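Local coordinates for MOR (Lactococcus phage TP901-1, PDB 6TRI), which is the phage MOR protein, probably a small helix-turn-helix regulator that acts as an anti-repressor in the lysis-lysogeny switch, at residues T15-T20 / V56-P61. Sequence-based numbering, arbitrary orientation.
Sequences TEKCGT and VLELNP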
loop_
_atom_site.group_PDB
_atom_site.type_symbol
_atom_site.label_atom_id
_atom_site.label_comp_id
_atom_site.label_asym_id
_atom_site.label_seq_id
_atom_site.Cartn_x
_atom_site.Cartn_y
_atom_site.Cartn_z
ATOM N N THR B 15 -7.071 8.648 17.004
ATOM C CA THR B 15 -7.582 9.157 18.272
ATOM C C THR B 15 -7.260 10.638 18.417
ATOM O O THR B 15 -8.095 11.430 18.855
ATOM C CB THR B 15 -6.988 8.389 19.469
ATOM O OG1 THR B 15 -7.190 6.983 19.284
ATOM C CG2 THR B 15 -7.647 8.829 20.768
ATOM N N GLU B 16 -6.038 10.995 18.039
ATOM C CA GLU B 16 -5.551 12.368 18.114
ATOM C C GLU B 16 -6.289 13.310 17.160
ATOM O O GLU B 16 -6.693 14.406 17.550
ATOM C CB GLU B 16 -4.048 12.398 17.820
ATOM C CG GLU B 16 -3.473 13.776 17.546
ATOM C CD GLU B 16 -2.037 13.712 17.051
ATOM O OE1 GLU B 16 -1.447 12.611 17.079
ATOM O OE2 GLU B 16 -1.499 14.760 16.629
ATOM N N LYS B 17 -6.468 12.876 15.915
ATOM C CA LYS B 17 -7.048 13.724 14.876
ATOM C C LYS B 17 -8.574 13.677 14.808
ATOM O O LYS B 17 -9.227 14.714 14.682
ATOM C CB LYS B 17 -6.476 13.343 13.507
ATOM C CG LYS B 17 -5.083 13.889 13.223
ATOM C CD LYS B 17 -5.107 15.399 13.050
ATOM C CE LYS B 17 -3.788 15.915 12.497
ATOM N NZ LYS B 17 -2.635 15.596 13.384
ATOM N N CYS B 18 -9.142 12.478 14.886
ATOM C CA CYS B 18 -10.573 12.302 14.656
ATOM C C CYS B 18 -11.365 12.029 15.929
ATOM O O CYS B 18 -12.551 12.344 16.009
ATOM C CB CYS B 18 -10.803 11.165 13.662
ATOM S SG CYS B 18 -10.017 11.421 12.060
ATOM N N GLY B 19 -10.709 11.443 16.922
ATOM C CA GLY B 19 -11.389 11.062 18.145
ATOM C C GLY B 19 -11.793 9.601 18.111
ATOM O O GLY B 19 -11.020 8.728 18.503
ATOM N N THR B 20 -13.004 9.330 17.636
ATOM C CA THR B 20 -13.497 7.961 17.551
ATOM C C THR B 20 -13.215 7.345 16.187
ATOM O O THR B 20 -12.944 8.050 15.212
ATOM C CB THR B 20 -15.011 7.880 17.815
ATOM O OG1 THR B 20 -15.719 8.471 16.717
ATOM C CG2 THR B 20 -15.374 8.603 19.100
ATOM N N VAL B 56 -6.542 12.805 5.406
ATOM C CA VAL B 56 -7.392 13.034 6.571
ATOM C C VAL B 56 -6.588 13.191 7.861
ATOM O O VAL B 56 -6.842 14.097 8.656
ATOM C CB VAL B 56 -8.410 11.885 6.743
ATOM C CG1 VAL B 56 -9.117 11.986 8.086
ATOM C CG2 VAL B 56 -9.416 11.894 5.602
ATOM N N LEU B 57 -5.613 12.310 8.063
ATOM C CA LEU B 57 -4.817 12.322 9.288
ATOM C C LEU B 57 -3.594 13.229 9.177
ATOM O O LEU B 57 -2.859 13.414 10.151
ATOM C CB LEU B 57 -4.389 10.900 9.642
ATOM C CG LEU B 57 -5.560 9.955 9.916
ATOM C CD1 LEU B 57 -5.077 8.522 10.029
ATOM C CD2 LEU B 57 -6.298 10.381 11.179
ATOM N N GLU B 58 -3.395 13.798 7.990
ATOM C CA GLU B 58 -2.274 14.692 7.712
ATOM C C GLU B 58 -0.950 14.023 8.051
ATOM O O GLU B 58 -0.081 14.619 8.683
ATOM C CB GLU B 58 -2.424 16.007 8.482
ATOM C CG GLU B 58 -3.566 16.880 7.983
ATOM C CD GLU B 58 -3.735 18.152 8.794
ATOM O OE1 GLU B 58 -3.884 18.055 10.031
ATOM O OE2 GLU B 58 -3.717 19.248 8.194
ATOM N N LEU B 59 -0.810 12.772 7.626
ATOM C CA LEU B 59 0.407 12.012 7.861
ATOM C C LEU B 59 1.518 12.445 6.912
ATOM O O LEU B 59 1.257 12.865 5.783
ATOM C CB LEU B 59 0.142 10.513 7.697
ATOM C CG LEU B 59 -1.030 9.924 8.485
ATOM C CD1 LEU B 59 -1.153 8.425 8.242
ATOM C CD2 LEU B 59 -0.866 10.213 9.959
ATOM N N ASN B 60 2.758 12.348 7.381
ATOM C CA ASN B 60 3.916 12.516 6.515
ATOM C C ASN B 60 4.032 11.285 5.630
ATOM O O ASN B 60 4.099 10.164 6.137
ATOM C CB ASN B 60 5.192 12.721 7.338
ATOM C CG ASN B 60 6.449 12.776 6.479
ATOM O OD1 ASN B 60 6.412 13.193 5.323
ATOM N ND2 ASN B 60 7.572 12.351 7.050
ATOM N N PRO B 61 4.027 11.486 4.302
ATOM C CA PRO B 61 4.078 10.382 3.337
ATOM C C PRO B 61 5.249 9.428 3.560
ATOM O O PRO B 61 5.134 8.246 3.247
ATOM C CB PRO B 61 4.222 11.104 1.997
ATOM C CG PRO B 61 3.545 12.405 2.213
ATOM C CD PRO B 61 3.849 12.787 3.635
#
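K17 lays its side chain over the end of helix 47-57, where its CE comes 3.3 Å from OE1 of E58. NZ of K17 lies 4.3 Å from that same OE1 of E58, too far for a salt bridge but probably close enough for a weak attraction. On its own helix the ammonium is held by a salt bridge of 3.5 Å from NZ of K17 to OE2 of E16. Bends at chi2 (-69°) and chi4 (-60°) fold the lysine chain so that its CE lies 3.6 Å from the carbonyl O of L57, and the E58 side chain crosses it at about a right angle. Lysine suits this place because its methylenes can lie on the neighbouring helix end while its ammonium group reaches the carboxylates of E16 and, more distantly, E58.

Beside the lysine chain the contact is apolar. CD2 of L57 sits 3.8 Å from CB of K17 and 4.0 Å from SG of C18, and the buried L57 side chain also packs on L10, I14 and F24. The small cysteine side chain of C18 touches F24 too, and its SG lies 4.1 Å from CG1 of V56. G19 and E58, each with positive phi, are the first residues to leave helical angles after their helices; at G19 a side chain would press against the carbonyl O of C18, hence the glycine. T20 is the N-cap of helix 21-28, its OG1 hydrogen-bonded to N of N23.

The contact thus joins the C-terminal ends of helices 8-17 and 47-57 in this all-helical domain, consistent with the helix-turn-helix clan of its family. With no hydrogen bond across it, cohesion rests on apolar packing, probably aided by the nearby opposite charges of K17 and E58.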